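Local coordinates for flagellar hook protein FlgE (Caulobacter crescentus CB15, PDB 5AY6) that probably forms, as a building block of the bacterial flagellar hook, part of the universal joint of the flagellum, at residues V83-I97 with I128-V140. Residues are numbered along the deposited sequence; the frame is centred on the assembly and turned at random.
Sequences VAYDAATNELVSSTI and IVNASGADDAEVV
Tyr-85 meets the 128-140 segment with its hydroxyl, one edge and one face. Its OH donates to Ile-128 O at 2.8 Å, in the carbonyl plane and on a lone pair, while Ile-128 CG2 lies 3.4 Å from Tyr-85 OH and also meets Val-83 CG1; Ile-128 CD1 reaches Ile-97 CD1 tip to tip at 3.7 Å. Over one ring face sits Asp-136 CB, 3.7 Å from the centroid, a CH-pi contact; Asp-135 CB adjoins the edge at CE2. Were Tyr-85 replaced by alanine, Ile-128 O would probably lose this donor, and a gap would be likely to open beside Asp-136 CB and Val-139 CG1.

One aspartate holds the hairpin turn, the other the start of the returning strand. With CG between its backbone N and carbonyl carbon (chi1 69°), Asp-136 turns its carboxylate to Asn-90, whose ND2 donates to OD2 at 2.9 Å; a water links that OD2 to Asp-86 O. Asp-135 joins the segments: OD2 takes Leu-92 N through its anti lone pair (2.8 Å, 174°), and OD1 accepts from Asn-130 N, above the carboxylate plane. Leu-92 CD2 also packs on Val-129 CG2 at 3.6 Å.

The arrangement illustrates a beta-hairpin, strands 76-86 and 92-99 at the margin of a five-stranded antiparallel sheet, tied by a buried tyrosine and two aspartates to the loop leading into short helix 137-140 within the FlgE third domain.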
loop_
_atom_site.group_PDB
_atom_site.type_symbol
_atom_site.label_atom_id
_atom_site.label_comp_id
_atom_site.label_asym_id
_atom_site.label_seq_id
_atom_site.Cartn_x
_atom_site.Cartn_y
_atom_site.Cartn_z
ATOM N N VAL A 83 11.002 10.520 -1.033
ATOM C CA VAL A 83 12.346 10.287 -1.549
ATOM C C VAL A 83 12.305 9.196 -2.610
ATOM O O VAL A 83 11.427 8.335 -2.600
ATOM C CB VAL A 83 13.341 9.885 -0.441
ATOM C CG1 VAL A 83 13.609 11.060 0.474
ATOM C CG2 VAL A 83 12.816 8.694 0.351
ATOM N N ALA A 84 13.248 9.257 -3.540
ATOM C CA ALA A 84 13.339 8.262 -4.593
ATOM C C ALA A 84 14.781 7.802 -4.703
ATOM O O ALA A 84 15.680 8.618 -4.894
ATOM C CB ALA A 84 12.847 8.827 -5.919
ATOM N N TYR A 85 15.000 6.498 -4.559
ATOM C CA TYR A 85 16.335 5.936 -4.693
ATOM C C TYR A 85 16.451 5.139 -5.988
ATOM O O TYR A 85 15.501 4.476 -6.403
ATOM C CB TYR A 85 16.670 5.036 -3.505
ATOM C CG TYR A 85 16.640 5.727 -2.161
ATOM C CD1 TYR A 85 15.505 5.691 -1.370
ATOM C CD2 TYR A 85 17.755 6.398 -1.678
ATOM C CE1 TYR A 85 15.477 6.310 -0.137
ATOM C CE2 TYR A 85 17.738 7.020 -0.449
ATOM C CZ TYR A 85 16.595 6.974 0.317
ATOM O OH TYR A 85 16.569 7.593 1.544
ATOM N N ASP A 86 17.619 5.209 -6.620
ATOM C CA ASP A 86 17.884 4.438 -7.832
ATOM C C ASP A 86 17.739 2.953 -7.517
ATOM O O ASP A 86 18.321 2.463 -6.552
ATOM C CB ASP A 86 19.280 4.747 -8.371
ATOM C CG ASP A 86 19.520 4.160 -9.746
ATOM O OD1 ASP A 86 19.490 4.927 -10.733
ATOM O OD2 ASP A 86 19.741 2.936 -9.844
ATOM N N ALA A 87 16.951 2.247 -8.321
ATOM C CA ALA A 87 16.628 0.852 -8.026
ATOM C C ALA A 87 17.820 -0.075 -8.236
ATOM O O ALA A 87 17.866 -1.174 -7.683
ATOM C CB ALA A 87 15.453 0.397 -8.873
ATOM N N ALA A 88 18.786 0.370 -9.032
ATOM C CA ALA A 88 19.961 -0.438 -9.322
ATOM C C ALA A 88 21.141 -0.054 -8.437
ATOM O O ALA A 88 21.848 -0.925 -7.926
ATOM C CB ALA A 88 20.342 -0.310 -10.798
ATOM N N THR A 89 21.343 1.248 -8.243
ATOM C CA THR A 89 22.546 1.739 -7.571
ATOM C C THR A 89 22.329 2.150 -6.113
ATOM O O THR A 89 23.299 2.392 -5.395
ATOM C CB THR A 89 23.137 2.950 -8.309
ATOM O OG1 THR A 89 22.341 4.107 -8.029
ATOM C CG2 THR A 89 23.172 2.702 -9.813
ATOM N N ASN A 90 21.062 2.253 -5.708
ATOM C CA ASN A 90 20.657 2.582 -4.334
ATOM C C ASN A 90 20.988 4.012 -3.891
ATOM O O ASN A 90 20.858 4.349 -2.713
ATOM C CB ASN A 90 21.273 1.581 -3.351
ATOM C CG ASN A 90 21.021 0.141 -3.758
ATOM O OD1 ASN A 90 21.900 -0.520 -4.306
ATOM N ND2 ASN A 90 19.809 -0.344 -3.509
ATOM N N GLU A 91 21.398 4.855 -4.836
ATOM C CA GLU A 91 21.678 6.259 -4.545
ATOM C C GLU A 91 20.398 7.077 -4.486
ATOM O O GLU A 91 19.434 6.776 -5.189
ATOM C CB GLU A 91 22.593 6.869 -5.606
ATOM C CG GLU A 91 23.876 6.122 -5.873
ATOM C CD GLU A 91 24.562 6.624 -7.129
ATOM O OE1 GLU A 91 24.108 6.267 -8.239
ATOM O OE2 GLU A 91 25.545 7.386 -7.007
ATOM N N LEU A 92 20.399 8.127 -3.667
ATOM C CA LEU A 92 19.292 9.077 -3.670
ATOM C C LEU A 92 19.239 9.790 -5.016
ATOM O O LEU A 92 20.259 10.270 -5.513
ATOM C CB LEU A 92 19.432 10.095 -2.536
ATOM C CG LEU A 92 18.255 11.068 -2.419
ATOM C CD1 LEU A 92 17.002 10.337 -1.962
ATOM C CD2 LEU A 92 18.572 12.224 -1.484
ATOM N N VAL A 93 18.052 9.850 -5.609
ATOM C CA VAL A 93 17.881 10.459 -6.925
ATOM C C VAL A 93 17.087 11.760 -6.827
ATOM O O VAL A 93 17.365 12.722 -7.543
ATOM C CB VAL A 93 17.183 9.482 -7.903
ATOM C CG1 VAL A 93 16.704 10.198 -9.155
ATOM C CG2 VAL A 93 18.129 8.352 -8.273
ATOM N N SER A 94 16.110 11.794 -5.927
ATOM C CA SER A 94 15.322 13.005 -5.724
ATOM C C SER A 94 14.655 13.018 -4.353
ATOM O O SER A 94 14.338 11.965 -3.791
ATOM C CB SER A 94 14.262 13.150 -6.811
ATOM O OG SER A 94 13.167 12.290 -6.562
ATOM N N SER A 95 14.451 14.225 -3.828
ATOM C CA SER A 95 13.777 14.431 -2.550
ATOM C C SER A 95 12.812 15.611 -2.629
ATOM O O SER A 95 13.156 16.661 -3.171
ATOM C CB SER A 95 14.791 14.677 -1.430
ATOM O OG SER A 95 14.141 15.127 -0.247
ATOM N N THR A 96 11.608 15.434 -2.095
ATOM C CA THR A 96 10.668 16.541 -1.967
ATOM C C THR A 96 10.448 16.891 -0.501
ATOM O O THR A 96 9.492 17.589 -0.161
ATOM C CB THR A 96 9.304 16.226 -2.609
ATOM O OG1 THR A 96 8.663 15.164 -1.888
ATOM C CG2 THR A 96 9.472 15.836 -4.078
ATOM N N ILE A 97 11.327 16.397 0.365
ATOM C CA ILE A 97 11.221 16.693 1.791
ATOM C C ILE A 97 11.404 18.183 2.023
ATOM O O ILE A 97 12.385 18.781 1.580
ATOM C CB ILE A 97 12.258 15.914 2.628
ATOM C CG1 ILE A 97 12.178 14.417 2.334
ATOM C CG2 ILE A 97 12.039 16.158 4.117
ATOM C CD1 ILE A 97 13.234 13.601 3.067
ATOM N N ILE A 128 18.854 9.644 5.591
ATOM C CA ILE A 128 18.170 9.567 4.305
ATOM C C ILE A 128 19.216 9.431 3.203
ATOM O O ILE A 128 18.972 8.820 2.161
ATOM C CB ILE A 128 17.273 10.802 4.081
ATOM C CG1 ILE A 128 16.119 10.790 5.088
ATOM C CG2 ILE A 128 16.712 10.835 2.665
ATOM C CD1 ILE A 128 15.610 12.166 5.453
ATOM N N VAL A 129 20.384 10.005 3.463
ATOM C CA VAL A 129 21.557 9.840 2.616
ATOM C C VAL A 129 22.628 9.160 3.463
ATOM O O VAL A 129 22.699 9.394 4.666
ATOM C CB VAL A 129 22.048 11.201 2.062
ATOM C CG1 VAL A 129 23.511 11.147 1.659
ATOM C CG2 VAL A 129 21.182 11.633 0.889
ATOM N N ASN A 130 23.435 8.298 2.851
ATOM C CA ASN A 130 24.440 7.541 3.593
ATOM C C ASN A 130 25.849 7.839 3.097
ATOM O O ASN A 130 26.155 7.663 1.919
ATOM C CB ASN A 130 24.144 6.041 3.489
ATOM C CG ASN A 130 25.005 5.202 4.415
ATOM O OD1 ASN A 130 25.787 5.727 5.208
ATOM N ND2 ASN A 130 24.854 3.885 4.324
ATOM N N ALA A 131 26.707 8.292 4.003
ATOM C CA ALA A 131 28.074 8.650 3.648
ATOM C C ALA A 131 28.978 7.422 3.610
ATOM O O ALA A 131 30.014 7.423 2.947
ATOM C CB ALA A 131 28.618 9.677 4.628
ATOM N N SER A 132 28.575 6.370 4.315
ATOM C CA SER A 132 29.401 5.175 4.433
ATOM C C SER A 132 28.719 3.941 3.849
ATOM O O SER A 132 28.902 2.829 4.349
ATOM C CB SER A 132 29.755 4.926 5.900
ATOM O OG SER A 132 30.416 6.047 6.460
ATOM N N GLY A 133 27.932 4.135 2.794
ATOM C CA GLY A 133 27.205 3.036 2.188
ATOM C C GLY A 133 26.061 3.461 1.285
ATOM O O GLY A 133 26.020 4.597 0.801
ATOM N N ALA A 134 25.135 2.536 1.049
ATOM C CA ALA A 134 23.983 2.808 0.195
ATOM C C ALA A 134 23.045 3.793 0.873
ATOM O O ALA A 134 22.718 3.633 2.050
ATOM C CB ALA A 134 23.250 1.523 -0.135
ATOM N N ASP A 135 22.617 4.812 0.133
ATOM C CA ASP A 135 21.720 5.822 0.683
ATOM C C ASP A 135 20.442 5.198 1.251
ATOM O O ASP A 135 19.916 5.658 2.263
ATOM C CB ASP A 135 21.361 6.861 -0.382
ATOM C CG ASP A 135 22.535 7.731 -0.769
ATOM O OD1 ASP A 135 23.531 7.767 -0.019
ATOM O OD2 ASP A 135 22.457 8.384 -1.832
ATOM N N ASP A 136 19.960 4.136 0.609
ATOM C CA ASP A 136 18.675 3.553 0.982
ATOM C C ASP A 136 18.795 2.463 2.050
ATOM O O ASP A 136 17.835 1.739 2.316
ATOM C CB ASP A 136 17.959 3.001 -0.265
ATOM C CG ASP A 136 18.643 1.776 -0.859
ATOM O OD1 ASP A 136 19.742 1.395 -0.397
ATOM O OD2 ASP A 136 18.074 1.193 -1.810
ATOM N N ALA A 137 19.965 2.357 2.672
ATOM C CA ALA A 137 20.215 1.300 3.646
ATOM C C ALA A 137 19.218 1.309 4.805
ATOM O O ALA A 137 18.723 0.262 5.212
ATOM C CB ALA A 137 21.628 1.408 4.185
ATOM N N GLU A 138 18.920 2.488 5.335
ATOM C CA GLU A 138 18.097 2.550 6.537
ATOM C C GLU A 138 16.626 2.275 6.243
ATOM O O GLU A 138 15.931 1.671 7.065
ATOM C CB GLU A 138 18.279 3.903 7.228
ATOM C CG GLU A 138 19.709 4.093 7.726
ATOM C CD GLU A 138 19.848 5.157 8.796
ATOM O OE1 GLU A 138 18.844 5.821 9.125
ATOM O OE2 GLU A 138 20.971 5.326 9.314
ATOM N N VAL A 139 16.149 2.687 5.071
ATOM C CA VAL A 139 14.775 2.388 4.695
ATOM C C VAL A 139 14.649 0.926 4.258
ATOM O O VAL A 139 13.637 0.280 4.533
ATOM C CB VAL A 139 14.254 3.331 3.578
ATOM C CG1 VAL A 139 15.100 3.231 2.310
ATOM C CG2 VAL A 139 12.792 3.031 3.270
ATOM N N VAL A 140 15.681 0.404 3.598
ATOM C CA VAL A 140 15.688 -0.993 3.169
ATOM C C VAL A 140 15.626 -1.912 4.385
ATOM O O VAL A 140 15.011 -2.977 4.338
ATOM C CB VAL A 140 16.939 -1.315 2.301
ATOM C CG1 VAL A 140 17.243 -2.805 2.288
ATOM C CG2 VAL A 140 16.741 -0.798 0.879
HETATM O O HOH W 1 16.652 1.857 -4.128
#